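Local structure of ULam111 (Flavobacterium sp., 5WUT) at residues F160-I165 with F175-L180; E128-F133 with R152-E157; V111-C116 with S135-A140; D170-F175 with W194-P199. The protein probably hydrolyses the beta-1,3-glucosidic bonds of laminarin, as a laminarinase of glycoside hydrolase family 16 built on a beta-jelly-roll fold. All coordinates share one frame; numbering follows the deposited sequence.

Contact 1: F160-I165 with F175-L180; sequences FHLYAI and FVDNIL
Asp177 turns its carboxylate back onto the strand opposite and uses both oxygens there. OD2, through its syn lone pair, accepts an almost straight bond from His161 ND1 (2.7 Å) in the plane of the imidazole. OD1 takes Leu162 N (2.9 Å), which meets it nearly in line with its C-O bond. Asp177 CG lies anti to its carbonyl carbon (chi1 -66°), and this brings the group to His161 and Leu162; ring and carboxylate planes are 31° apart. Asp177 N returns the link, donating to Leu162 O (2.9 Å). Leu162 CD1 lies 3.8 Å from Asn178 ND2, the two side chains passing at a slant. A water accepts from Asn178 N (2.9 Å) and donates weakly to Leu162 O. Ala164 and Phe175 form an antiparallel hydrogen-bonded pair, Phe175 N to Ala164 O at 2.8 Å, while Leu180 CD1 sits over the rim of one face of the Phe175 ring. The type I' turn from Val176 to Ile179 reverses the chain into strand 179-184, and strand 172-176 lies between it and 161-167. Strand 83-90 pairs with the other edge of 161-167, strand 118-123 packs against Tyr163 and Ile165, and the second subunit packs on Phe175 and Leu180.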
loop_
_atom_site.group_PDB
_atom_site.type_symbol
_atom_site.label_atom_id
_atom_site.label_comp_id
_atom_site.label_asym_id
_atom_site.label_seq_id
_atom_site.Cartn_x
_atom_site.Cartn_y
_atom_site.Cartn_z
ATOM N N PHE A 160 8.027 1.969 12.358
ATOM C CA PHE A 160 7.105 0.829 12.451
ATOM C C PHE A 160 6.089 0.834 11.303
ATOM O O PHE A 160 5.648 1.894 10.860
ATOM C CB PHE A 160 6.369 0.837 13.803
ATOM C CG PHE A 160 7.223 0.373 14.953
ATOM C CD1 PHE A 160 8.170 1.225 15.513
ATOM C CD2 PHE A 160 7.096 -0.919 15.458
ATOM C CE1 PHE A 160 8.985 0.798 16.561
ATOM C CE2 PHE A 160 7.907 -1.355 16.507
ATOM C CZ PHE A 160 8.851 -0.488 17.061
ATOM N N HIS A 161 5.747 -0.360 10.820
ATOM C CA HIS A 161 4.694 -0.524 9.826
ATOM C C HIS A 161 3.722 -1.594 10.274
ATOM O O HIS A 161 4.010 -2.379 11.181
ATOM C CB HIS A 161 5.281 -0.885 8.466
ATOM C CG HIS A 161 6.145 0.190 7.895
ATOM N ND1 HIS A 161 5.696 1.075 6.934
ATOM C CD2 HIS A 161 7.422 0.549 8.170
ATOM C CE1 HIS A 161 6.663 1.922 6.637
ATOM N NE2 HIS A 161 7.723 1.626 7.372
ATOM N N LEU A 162 2.567 -1.623 9.616
ATOM C CA LEU A 162 1.515 -2.589 9.918
ATOM C C LEU A 162 1.478 -3.686 8.867
ATOM O O LEU A 162 1.542 -3.412 7.655
ATOM C CB LEU A 162 0.152 -1.894 9.987
ATOM C CG LEU A 162 0.020 -0.721 10.952
ATOM C CD1 LEU A 162 -1.399 -0.185 10.850
ATOM C CD2 LEU A 162 0.340 -1.124 12.373
ATOM N N TYR A 163 1.383 -4.925 9.341
ATOM C CA TYR A 163 1.306 -6.100 8.486
ATOM C C TYR A 163 0.088 -6.882 8.903
ATOM O O TYR A 163 -0.024 -7.214 10.072
ATOM C CB TYR A 163 2.574 -6.950 8.622
ATOM C CG TYR A 163 3.857 -6.205 8.345
ATOM C CD1 TYR A 163 4.471 -5.423 9.323
ATOM C CD2 TYR A 163 4.487 -6.310 7.107
ATOM C CE1 TYR A 163 5.657 -4.744 9.057
ATOM C CE2 TYR A 163 5.668 -5.651 6.845
ATOM C CZ TYR A 163 6.254 -4.868 7.818
ATOM O OH TYR A 163 7.448 -4.205 7.536
ATOM N N ALA A 164 -0.840 -7.147 7.981
ATOM C CA ALA A 164 -2.093 -7.762 8.390
ATOM C C ALA A 164 -2.681 -8.698 7.348
ATOM O O ALA A 164 -2.319 -8.645 6.173
ATOM C CB ALA A 164 -3.115 -6.677 8.738
ATOM N N ILE A 165 -3.592 -9.559 7.798
ATOM C CA ILE A 165 -4.418 -10.351 6.895
ATOM C C ILE A 165 -5.881 -10.219 7.283
ATOM O O ILE A 165 -6.204 -10.011 8.451
ATOM C CB ILE A 165 -4.049 -11.851 6.889
ATOM C CG1 ILE A 165 -4.078 -12.437 8.304
ATOM C CG2 ILE A 165 -2.682 -12.046 6.265
ATOM C CD1 ILE A 165 -3.921 -13.958 8.337
ATOM N N PHE A 175 -2.504 -7.058 3.875
ATOM C CA PHE A 175 -2.399 -5.600 3.941
ATOM C C PHE A 175 -1.081 -5.143 4.526
ATOM O O PHE A 175 -0.604 -5.695 5.518
ATOM C CB PHE A 175 -3.533 -4.993 4.789
ATOM C CG PHE A 175 -4.912 -5.407 4.377
ATOM C CD1 PHE A 175 -5.438 -6.630 4.776
ATOM C CD2 PHE A 175 -5.717 -4.550 3.639
ATOM C CE1 PHE A 175 -6.707 -7.005 4.401
ATOM C CE2 PHE A 175 -6.995 -4.906 3.277
ATOM C CZ PHE A 175 -7.501 -6.145 3.654
ATOM N N VAL A 176 -0.487 -4.123 3.922
ATOM C CA VAL A 176 0.623 -3.445 4.547
ATOM C C VAL A 176 0.250 -1.988 4.695
ATOM O O VAL A 176 -0.200 -1.368 3.727
ATOM C CB VAL A 176 1.923 -3.607 3.731
ATOM C CG1 VAL A 176 3.083 -2.910 4.437
ATOM C CG2 VAL A 176 2.232 -5.086 3.553
ATOM N N ASP A 177 0.388 -1.461 5.911
ATOM C CA ASP A 177 -0.037 -0.102 6.231
ATOM C C ASP A 177 -1.440 0.167 5.706
ATOM O O ASP A 177 -1.720 1.230 5.154
ATOM C CB ASP A 177 0.967 0.918 5.676
ATOM C CG ASP A 177 2.327 0.818 6.346
ATOM O OD1 ASP A 177 2.403 0.401 7.516
ATOM O OD2 ASP A 177 3.326 1.162 5.707
ATOM N N ASN A 178 -2.302 -0.831 5.897
ATOM C CA ASN A 178 -3.730 -0.760 5.578
ATOM C C ASN A 178 -4.015 -0.740 4.083
ATOM O O ASN A 178 -5.154 -0.501 3.684
ATOM C CB ASN A 178 -4.364 0.467 6.243
ATOM C CG ASN A 178 -4.251 0.435 7.753
ATOM O OD1 ASN A 178 -4.664 -0.526 8.386
ATOM N ND2 ASN A 178 -3.683 1.487 8.335
ATOM N N ILE A 179 -2.990 -0.986 3.262
ATOM C CA ILE A 179 -3.195 -1.111 1.815
ATOM C C ILE A 179 -3.266 -2.579 1.383
ATOM O O ILE A 179 -2.371 -3.362 1.677
ATOM C CB ILE A 179 -2.091 -0.378 1.061
ATOM C CG1 ILE A 179 -2.198 1.107 1.396
ATOM C CG2 ILE A 179 -2.203 -0.636 -0.431
ATOM C CD1 ILE A 179 -1.145 1.951 0.768
ATOM N N LEU A 180 -4.351 -2.962 0.711
ATOM C CA LEU A 180 -4.477 -4.340 0.232
ATOM C C LEU A 180 -3.450 -4.604 -0.858
ATOM O O LEU A 180 -3.501 -3.974 -1.923
ATOM C CB LEU A 180 -5.878 -4.610 -0.290
ATOM C CG LEU A 180 -6.124 -6.001 -0.876
ATOM C CD1 LEU A 180 -5.961 -7.040 0.191
ATOM C CD2 LEU A 180 -7.537 -6.053 -1.469
HETATM O O HOH W 1 -1.814 -3.319 7.281
#

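Contact 2: E128-F133 with R152-E157; sequences EPHMVF and RIDTIE
His130 stands crosswise to the carboxylate of Glu157, imidazole and carboxylate planes 81° apart, and two bonds join them. Glu157 OE2 uses its syn lone pair to accept the backbone N of His130 (2.7 Å), while OE1 takes His130 ND1 (2.8 Å) by a bent bond that leaves the carboxylate plane by 28°. The Glu157 chain bends at chi2 (86°), which brings the carboxylate to His130 N and ND1; OE2 is also bonded to Tyr124 OH. With an alanine here, His130 N, His130 ND1 and Tyr124 OH would probably lose the carboxylate they share and the imidazole would be freer to turn. Asp154 CB lies over one face of that imidazole, and Pro129 CB sits 4.0 Å above the ring plane. Asp154 is gripped side-on by Arg152, NE to OD1 (3.0 Å) and NH2 to OD2 (2.9 Å). The Arg152 chain, extended from CG to NE, is crossed obliquely by the thioether of Met131, whose CE comes within 3.7 Å of Arg152 CG. On the inner side Val132 splits its branches, CG1 against Ile156 CG1 (3.7 Å) and CG2 towards Ile153 CD1. Met131 and Arg152 are an antiparallel non-hydrogen-bonded pair, followed by Ile153 N to His130 O (2.9 Å). This is the end of a strand pair in the jelly roll, where a type II turn into strand 131-137 is tied to the loop that leaves strand 148-152.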
loop_
_atom_site.group_PDB
_atom_site.type_symbol
_atom_site.label_atom_id
_atom_site.label_comp_id
_atom_site.label_asym_id
_atom_site.label_seq_id
_atom_site.Cartn_x
_atom_site.Cartn_y
_atom_site.Cartn_z
ATOM N N GLU A 128 17.336 -7.784 0.031
ATOM C CA GLU A 128 16.481 -7.084 -0.930
ATOM C C GLU A 128 15.742 -5.946 -0.246
ATOM O O GLU A 128 14.567 -6.085 0.118
ATOM C CB GLU A 128 15.465 -8.031 -1.567
ATOM C CG GLU A 128 16.043 -9.127 -2.443
ATOM C CD GLU A 128 14.946 -9.913 -3.145
ATOM O OE1 GLU A 128 13.966 -9.273 -3.602
ATOM O OE2 GLU A 128 15.058 -11.159 -3.228
ATOM N N PRO A 129 16.416 -4.802 -0.069
ATOM C CA PRO A 129 15.776 -3.684 0.626
ATOM C C PRO A 129 14.533 -3.193 -0.099
ATOM O O PRO A 129 14.405 -3.404 -1.318
ATOM C CB PRO A 129 16.851 -2.597 0.632
ATOM C CG PRO A 129 18.147 -3.339 0.443
ATOM C CD PRO A 129 17.824 -4.525 -0.407
ATOM N N HIS A 130 13.644 -2.550 0.654
ATOM C CA HIS A 130 12.484 -1.866 0.080
ATOM C C HIS A 130 11.467 -2.818 -0.534
ATOM O O HIS A 130 10.679 -2.405 -1.385
ATOM C CB HIS A 130 12.931 -0.851 -0.978
ATOM C CG HIS A 130 14.030 0.051 -0.522
ATOM N ND1 HIS A 130 14.142 0.490 0.779
ATOM C CD2 HIS A 130 15.063 0.603 -1.200
ATOM C CE1 HIS A 130 15.199 1.276 0.885
ATOM N NE2 HIS A 130 15.773 1.363 -0.301
ATOM N N MET A 131 11.501 -4.086 -0.122
ATOM C CA MET A 131 10.556 -5.093 -0.605
ATOM C C MET A 131 10.022 -5.903 0.564
ATOM O O MET A 131 10.768 -6.213 1.500
ATOM C CB MET A 131 11.212 -6.065 -1.604
ATOM C CG MET A 131 11.847 -5.445 -2.830
ATOM S SD MET A 131 10.618 -4.831 -3.988
ATOM C CE MET A 131 11.562 -3.528 -4.783
ATOM N N VAL A 132 8.738 -6.244 0.516
ATOM C CA VAL A 132 8.196 -7.264 1.416
ATOM C C VAL A 132 7.465 -8.325 0.616
ATOM O O VAL A 132 7.076 -8.096 -0.530
ATOM C CB VAL A 132 7.246 -6.682 2.462
ATOM C CG1 VAL A 132 7.969 -5.641 3.297
ATOM C CG2 VAL A 132 6.012 -6.095 1.790
ATOM N N PHE A 133 7.263 -9.483 1.234
ATOM C CA PHE A 133 6.638 -10.618 0.565
ATOM C C PHE A 133 5.446 -11.071 1.382
ATOM O O PHE A 133 5.507 -11.041 2.606
ATOM C CB PHE A 133 7.643 -11.761 0.394
ATOM C CG PHE A 133 8.891 -11.368 -0.351
ATOM C CD1 PHE A 133 9.944 -10.734 0.301
ATOM C CD2 PHE A 133 9.014 -11.635 -1.702
ATOM C CE1 PHE A 133 11.090 -10.365 -0.389
ATOM C CE2 PHE A 133 10.160 -11.267 -2.393
ATOM C CZ PHE A 133 11.195 -10.635 -1.731
ATOM N N ARG A 152 6.791 -3.550 -3.439
ATOM C CA ARG A 152 7.795 -2.522 -3.245
ATOM C C ARG A 152 7.323 -1.416 -2.317
ATOM O O ARG A 152 6.266 -0.823 -2.523
ATOM C CB ARG A 152 8.207 -1.914 -4.581
ATOM C CG ARG A 152 9.131 -0.741 -4.401
ATOM C CD ARG A 152 9.599 -0.166 -5.729
ATOM N NE ARG A 152 10.176 1.160 -5.539
ATOM C CZ ARG A 152 10.486 1.983 -6.538
ATOM N NH1 ARG A 152 10.280 1.605 -7.792
ATOM N NH2 ARG A 152 10.997 3.180 -6.279
ATOM N N ILE A 153 8.133 -1.126 -1.303
ATOM C CA ILE A 153 7.834 -0.089 -0.325
ATOM C C ILE A 153 9.159 0.535 0.090
ATOM O O ILE A 153 9.886 -0.035 0.907
ATOM C CB ILE A 153 7.092 -0.654 0.932
ATOM C CG1 ILE A 153 5.890 -1.514 0.521
ATOM C CG2 ILE A 153 6.707 0.469 1.876
ATOM C CD1 ILE A 153 5.088 -2.125 1.676
ATOM N N ASP A 154 9.511 1.689 -0.477
ATOM C CA ASP A 154 10.858 2.220 -0.245
ATOM C C ASP A 154 11.100 2.697 1.180
ATOM O O ASP A 154 12.248 2.896 1.586
ATOM C CB ASP A 154 11.151 3.371 -1.212
ATOM C CG ASP A 154 11.392 2.895 -2.619
ATOM O OD1 ASP A 154 11.363 1.666 -2.858
ATOM O OD2 ASP A 154 11.612 3.754 -3.495
ATOM N N THR A 155 10.023 2.901 1.929
ATOM C CA THR A 155 10.107 3.366 3.302
ATOM C C THR A 155 10.020 2.246 4.338
ATOM O O THR A 155 9.960 2.529 5.527
ATOM C CB THR A 155 8.959 4.348 3.629
ATOM O OG1 THR A 155 7.714 3.724 3.300
ATOM C CG2 THR A 155 9.102 5.622 2.833
ATOM N N ILE A 156 10.016 0.985 3.913
ATOM C CA ILE A 156 9.667 -0.078 4.866
ATOM C C ILE A 156 10.680 -0.224 6.012
ATOM O O ILE A 156 10.315 -0.627 7.114
ATOM C CB ILE A 156 9.486 -1.453 4.146
ATOM C CG1 ILE A 156 8.626 -2.410 4.994
ATOM C CG2 ILE A 156 10.833 -2.074 3.751
ATOM C CD1 ILE A 156 7.144 -2.019 5.067
ATOM N N GLU A 157 11.934 0.137 5.765
ATOM C CA GLU A 157 12.962 0.064 6.796
ATOM C C GLU A 157 12.851 1.199 7.819
ATOM O O GLU A 157 13.529 1.171 8.853
ATOM C CB GLU A 157 14.355 0.081 6.158
ATOM C CG GLU A 157 14.736 -1.166 5.376
ATOM C CD GLU A 157 14.278 -1.143 3.932
ATOM O OE1 GLU A 157 13.715 -0.104 3.491
ATOM O OE2 GLU A 157 14.484 -2.161 3.227
#

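Contact 3: V111-C116 with S135-A140; sequences VGWPQC and SLHTTA
Thr139 OG1 donates to Gln115 OE1 at a refined distance of 2.5 Å, so short that its exact length is doubtful. Beside it Pro114 CB rests 3.7 Å from Thr138 O, and the six-membered ring of Trp113 slants across His137, with CZ2 3.9 Å from His137 CB and the planes 42° apart. A water bridges the backbones, accepting from Thr139 N (3.0 Å) with Gln115 O among the acceptors in its reach. The bend of the Gln115 chain at chi2 (74°) curls the amide back to the threonine, and its NE2 is bound by Glu191, which is consistent with OE1 being the end that faces Thr139. Trp113 and Pro114 are joined by a cis peptide bond, and Pro114 CB lies over the centre of the indole face. Trp113 NE1 bonds to Glu118, and His137 ND1 to Gly143 N. The loop leads from helix 108-111 into strand 118-123, which carries the E-I-D-I-L-E signature of family 16, so this surface contact probably borders the substrate cleft.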
loop_
_atom_site.group_PDB
_atom_site.type_symbol
_atom_site.label_atom_id
_atom_site.label_comp_id
_atom_site.label_asym_id
_atom_site.label_seq_id
_atom_site.Cartn_x
_atom_site.Cartn_y
_atom_site.Cartn_z
ATOM N N VAL A 111 -0.588 -33.874 10.196
ATOM C CA VAL A 111 -0.481 -33.940 8.738
ATOM C C VAL A 111 0.843 -33.400 8.206
ATOM O O VAL A 111 1.175 -33.621 7.041
ATOM C CB VAL A 111 -1.638 -33.173 8.036
ATOM C CG1 VAL A 111 -2.982 -33.636 8.562
ATOM C CG2 VAL A 111 -1.476 -31.665 8.206
ATOM N N GLY A 112 1.608 -32.720 9.057
ATOM C CA GLY A 112 2.886 -32.160 8.654
ATOM C C GLY A 112 2.774 -30.921 7.773
ATOM O O GLY A 112 1.684 -30.493 7.413
ATOM N N TRP A 113 3.923 -30.322 7.487
ATOM C CA TRP A 113 4.062 -29.253 6.503
ATOM C C TRP A 113 4.463 -29.906 5.186
ATOM O O TRP A 113 5.306 -30.799 5.190
ATOM C CB TRP A 113 5.114 -28.231 6.967
ATOM C CG TRP A 113 5.286 -27.030 6.076
ATOM C CD1 TRP A 113 4.730 -25.802 6.254
ATOM C CD2 TRP A 113 6.069 -26.946 4.878
ATOM N NE1 TRP A 113 5.101 -24.959 5.237
ATOM C CE2 TRP A 113 5.934 -25.632 4.382
ATOM C CE3 TRP A 113 6.877 -27.851 4.178
ATOM C CZ2 TRP A 113 6.574 -25.198 3.220
ATOM C CZ3 TRP A 113 7.520 -27.414 3.009
ATOM C CH2 TRP A 113 7.355 -26.102 2.543
ATOM N N PRO A 114 3.901 -29.455 4.053
ATOM C CA PRO A 114 3.040 -28.285 3.869
ATOM C C PRO A 114 1.544 -28.534 3.912
ATOM O O PRO A 114 0.799 -27.588 3.687
ATOM C CB PRO A 114 3.421 -27.823 2.465
ATOM C CG PRO A 114 3.609 -29.122 1.739
ATOM C CD PRO A 114 4.303 -30.022 2.750
ATOM N N GLN A 115 1.094 -29.752 4.187
ATOM C CA GLN A 115 -0.342 -30.027 4.147
ATOM C C GLN A 115 -1.106 -29.156 5.138
ATOM O O GLN A 115 -2.248 -28.756 4.887
ATOM C CB GLN A 115 -0.613 -31.512 4.425
ATOM C CG GLN A 115 -2.090 -31.906 4.419
ATOM C CD GLN A 115 -2.688 -31.953 3.024
ATOM O OE1 GLN A 115 -1.978 -32.124 2.029
ATOM N NE2 GLN A 115 -4.009 -31.806 2.944
ATOM N N CYS A 116 -0.463 -28.846 6.258
ATOM C CA CYS A 116 -1.088 -28.057 7.317
ATOM C C CYS A 116 -1.385 -26.632 6.871
ATOM O O CYS A 116 -2.265 -25.976 7.422
ATOM C CB CYS A 116 -0.191 -28.014 8.556
ATOM S SG CYS A 116 1.420 -27.252 8.267
ATOM N N SER A 135 2.709 -14.408 1.302
ATOM C CA SER A 135 2.675 -15.723 0.661
ATOM C C SER A 135 1.830 -16.738 1.397
ATOM O O SER A 135 1.540 -16.589 2.592
ATOM C CB SER A 135 4.082 -16.313 0.533
ATOM O OG SER A 135 5.048 -15.345 0.168
ATOM N N LEU A 136 1.499 -17.797 0.667
ATOM C CA LEU A 136 0.867 -19.008 1.207
ATOM C C LEU A 136 1.711 -20.214 0.822
ATOM O O LEU A 136 2.269 -20.242 -0.262
ATOM C CB LEU A 136 -0.548 -19.211 0.668
ATOM C CG LEU A 136 -1.658 -18.233 1.052
ATOM C CD1 LEU A 136 -1.696 -17.884 2.533
ATOM C CD2 LEU A 136 -1.550 -16.999 0.201
ATOM N N HIS A 137 1.797 -21.199 1.713
ATOM C CA HIS A 137 2.384 -22.497 1.385
ATOM C C HIS A 137 1.364 -23.567 1.709
ATOM O O HIS A 137 0.751 -23.553 2.786
ATOM C CB HIS A 137 3.669 -22.751 2.168
ATOM C CG HIS A 137 4.736 -21.756 1.882
ATOM N ND1 HIS A 137 5.769 -22.005 1.005
ATOM C CD2 HIS A 137 4.911 -20.491 2.328
ATOM C CE1 HIS A 137 6.547 -20.940 0.938
ATOM N NE2 HIS A 137 6.045 -20.006 1.730
ATOM N N THR A 138 1.141 -24.459 0.752
ATOM C CA THR A 138 0.147 -25.525 0.854
ATOM C C THR A 138 0.676 -26.748 0.111
ATOM O O THR A 138 1.697 -26.662 -0.564
ATOM C CB THR A 138 -1.187 -25.115 0.215
ATOM O OG1 THR A 138 -0.971 -24.916 -1.184
ATOM C CG2 THR A 138 -1.708 -23.819 0.796
ATOM N N THR A 139 -0.055 -27.856 0.157
ATOM C CA THR A 139 0.330 -28.998 -0.677
ATOM C C THR A 139 0.348 -28.610 -2.162
ATOM O O THR A 139 1.257 -28.993 -2.906
ATOM C CB THR A 139 -0.603 -30.187 -0.453
ATOM O OG1 THR A 139 -0.277 -30.784 0.802
ATOM C CG2 THR A 139 -0.439 -31.235 -1.551
ATOM N N ALA A 140 -0.631 -27.814 -2.580
ATOM C CA ALA A 140 -0.712 -27.394 -3.978
ATOM C C ALA A 140 0.480 -26.538 -4.429
ATOM O O ALA A 140 0.916 -26.643 -5.577
ATOM C CB ALA A 140 -2.036 -26.631 -4.222
HETATM O O HOH W 2 -2.430 -28.128 1.958
#

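Contact 4: D170-F175 with W194-P199; sequences DKMDFF and WPYDQP
Met172 CE lies over one face of the Tyr196 ring in a CH-pi contact, 4.1 Å from the centroid and 23° off the normal. Bends at chi2 and chi3 bring the methyl to the ring, the two side chains crossing at about a right angle; Pro195 CG packs on the opposite face. The other packing contact sets the benzo end of Trp194 against backbone: CH2 touches Lys171 CA (3.6 Å), and Met172 N lies at the indole edge, 3.9 Å from CH2. Tyr196 CB sits over the rim of one indole face, and Lys189 makes a cation-pi contact with the ring. A leucine in place of Trp194 would probably open a gap against the backbone at Lys171 and leave Asp197 OD1 with Tyr82 OH but without the indole N-H. Polar bonds lie elsewhere. Trp194 NE1 donates to Asp197 OD1 (3.0 Å) from above the carboxylate plane, and Lys171 NZ forms a salt bridge with Asp173 OD1 (2.7 Å). Tyr196 OH reaches Glu118 O. With no hydrogen bond across, loop 194-199 meets the start of strand 172-176 and the residues before it by van der Waals packing and a CH-pi contact, while its polar groups fix the rings.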
loop_
_atom_site.group_PDB
_atom_site.type_symbol
_atom_site.label_atom_id
_atom_site.label_comp_id
_atom_site.label_asym_id
_atom_site.label_seq_id
_atom_site.Cartn_x
_atom_site.Cartn_y
_atom_site.Cartn_z
ATOM N N ASP A 170 -13.479 -17.890 2.555
ATOM C CA ASP A 170 -13.474 -17.744 1.101
ATOM C C ASP A 170 -12.200 -17.119 0.534
ATOM O O ASP A 170 -11.861 -17.339 -0.630
ATOM C CB ASP A 170 -14.670 -16.915 0.653
ATOM C CG ASP A 170 -15.990 -17.607 0.925
ATOM O OD1 ASP A 170 -16.121 -18.814 0.622
ATOM O OD2 ASP A 170 -16.879 -16.940 1.473
ATOM N N LYS A 171 -11.502 -16.312 1.325
ATOM C CA LYS A 171 -10.315 -15.664 0.791
ATOM C C LYS A 171 -9.344 -15.187 1.856
ATOM O O LYS A 171 -9.689 -15.064 3.036
ATOM C CB LYS A 171 -10.699 -14.484 -0.101
ATOM C CG LYS A 171 -11.529 -13.453 0.580
ATOM C CD LYS A 171 -11.619 -12.202 -0.274
ATOM C CE LYS A 171 -12.562 -11.213 0.365
ATOM N NZ LYS A 171 -11.981 -10.636 1.603
ATOM N N MET A 172 -8.122 -14.926 1.407
ATOM C CA MET A 172 -7.061 -14.403 2.245
ATOM C C MET A 172 -6.569 -13.089 1.654
ATOM O O MET A 172 -5.963 -13.091 0.575
ATOM C CB MET A 172 -5.911 -15.409 2.331
ATOM C CG MET A 172 -4.918 -15.150 3.450
ATOM S SD MET A 172 -5.547 -15.739 5.037
ATOM C CE MET A 172 -5.512 -17.511 4.805
ATOM N N ASP A 173 -6.838 -11.983 2.343
ATOM C CA ASP A 173 -6.364 -10.656 1.926
ATOM C C ASP A 173 -5.156 -10.259 2.765
ATOM O O ASP A 173 -5.166 -10.458 3.987
ATOM C CB ASP A 173 -7.439 -9.582 2.116
ATOM C CG ASP A 173 -8.565 -9.645 1.099
ATOM O OD1 ASP A 173 -9.680 -9.221 1.462
ATOM O OD2 ASP A 173 -8.367 -10.063 -0.052
ATOM N N PHE A 174 -4.139 -9.675 2.135
ATOM C CA PHE A 174 -2.948 -9.227 2.847
ATOM C C PHE A 174 -2.811 -7.710 2.753
ATOM O O PHE A 174 -2.983 -7.150 1.661
ATOM C CB PHE A 174 -1.685 -9.878 2.264
ATOM C CG PHE A 174 -1.620 -11.385 2.418
ATOM C CD1 PHE A 174 -2.391 -12.220 1.612
ATOM C CD2 PHE A 174 -0.728 -11.968 3.321
ATOM C CE1 PHE A 174 -2.305 -13.619 1.741
ATOM C CE2 PHE A 174 -0.636 -13.345 3.448
ATOM C CZ PHE A 174 -1.426 -14.172 2.664
ATOM N N PHE A 175 -2.504 -7.058 3.875
ATOM C CA PHE A 175 -2.399 -5.600 3.941
ATOM C C PHE A 175 -1.081 -5.143 4.526
ATOM O O PHE A 175 -0.604 -5.695 5.518
ATOM C CB PHE A 175 -3.533 -4.993 4.789
ATOM C CG PHE A 175 -4.912 -5.407 4.377
ATOM C CD1 PHE A 175 -5.438 -6.630 4.776
ATOM C CD2 PHE A 175 -5.717 -4.550 3.639
ATOM C CE1 PHE A 175 -6.707 -7.005 4.401
ATOM C CE2 PHE A 175 -6.995 -4.906 3.277
ATOM C CZ PHE A 175 -7.501 -6.145 3.654
ATOM N N TRP A 194 -6.471 -25.373 -0.137
ATOM C CA TRP A 194 -6.990 -24.501 0.915
ATOM C C TRP A 194 -7.091 -25.221 2.246
ATOM O O TRP A 194 -8.169 -25.681 2.633
ATOM C CB TRP A 194 -8.366 -23.958 0.501
ATOM C CG TRP A 194 -8.967 -22.919 1.419
ATOM C CD1 TRP A 194 -9.854 -23.138 2.430
ATOM C CD2 TRP A 194 -8.759 -21.501 1.368
ATOM N NE1 TRP A 194 -10.208 -21.946 3.022
ATOM C CE2 TRP A 194 -9.543 -20.927 2.390
ATOM C CE3 TRP A 194 -7.981 -20.663 0.564
ATOM C CZ2 TRP A 194 -9.573 -19.551 2.631
ATOM C CZ3 TRP A 194 -8.013 -19.298 0.802
ATOM C CH2 TRP A 194 -8.804 -18.758 1.833
ATOM N N PRO A 195 -5.958 -25.338 2.947
ATOM C CA PRO A 195 -5.956 -25.906 4.295
ATOM C C PRO A 195 -6.338 -24.865 5.348
ATOM O O PRO A 195 -5.943 -25.021 6.502
ATOM C CB PRO A 195 -4.502 -26.335 4.483
ATOM C CG PRO A 195 -3.735 -25.311 3.659
ATOM C CD PRO A 195 -4.591 -25.099 2.446
ATOM N N TYR A 196 -7.062 -23.819 4.959
ATOM C CA TYR A 196 -7.238 -22.671 5.843
ATOM C C TYR A 196 -8.588 -22.599 6.565
ATOM O O TYR A 196 -8.964 -21.534 7.051
ATOM C CB TYR A 196 -6.997 -21.377 5.045
ATOM C CG TYR A 196 -5.591 -21.352 4.481
ATOM C CD1 TYR A 196 -4.495 -21.236 5.323
ATOM C CD2 TYR A 196 -5.356 -21.484 3.121
ATOM C CE1 TYR A 196 -3.202 -21.241 4.833
ATOM C CE2 TYR A 196 -4.046 -21.489 2.614
ATOM C CZ TYR A 196 -2.974 -21.363 3.483
ATOM O OH TYR A 196 -1.684 -21.379 3.004
ATOM N N ASP A 197 -9.304 -23.726 6.640
ATOM C CA ASP A 197 -10.524 -23.803 7.436
ATOM C C ASP A 197 -10.264 -24.596 8.712
ATOM O O ASP A 197 -10.928 -25.595 9.009
ATOM C CB ASP A 197 -11.666 -24.425 6.623
ATOM C CG ASP A 197 -11.997 -23.627 5.375
ATOM O OD1 ASP A 197 -11.967 -22.380 5.430
ATOM O OD2 ASP A 197 -12.315 -24.258 4.347
ATOM N N GLN A 198 -9.259 -24.134 9.454
ATOM C CA GLN A 198 -8.877 -24.712 10.737
ATOM C C GLN A 198 -8.184 -23.616 11.531
ATOM O O GLN A 198 -7.806 -22.586 10.970
ATOM C CB GLN A 198 -7.951 -25.912 10.556
ATOM C CG GLN A 198 -6.637 -25.534 9.900
ATOM C CD GLN A 198 -5.561 -26.593 10.037
ATOM O OE1 GLN A 198 -5.506 -27.339 11.024
ATOM N NE2 GLN A 198 -4.701 -26.677 9.030
ATOM N N PRO A 199 -8.005 -23.821 12.843
ATOM C CA PRO A 199 -7.213 -22.842 13.594
ATOM C C PRO A 199 -5.754 -22.848 13.138
ATOM O O PRO A 199 -5.249 -23.883 12.678
ATOM C CB PRO A 199 -7.336 -23.320 15.051
ATOM C CG PRO A 199 -8.543 -24.246 15.058
ATOM C CD PRO A 199 -8.534 -24.892 13.709
#

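Overall arrangement
Contacts 1 and 4 share strand 172-176 but use it differently: contact 1 pairs its far end with strand 161-167 through backbone bonds and a carboxylate that bonds two neighbouring residues, whereas contact 4 packs a loop on its start without a hydrogen bond. Contact 4 is buried, contacts 1 and 2 partly so, and contact 3 lies at the surface with a water between backbones. Contacts 2 and 3 occupy the two ends of strand 131-137, their centres about 26 Å apart. Contacts 1 and 2 touch through Val176 and Ile153, each has a histidine-carboxylate bond, and both reach the second subunit. Tyr196 joins contact 4 to contact 3 at His137 and Thr138.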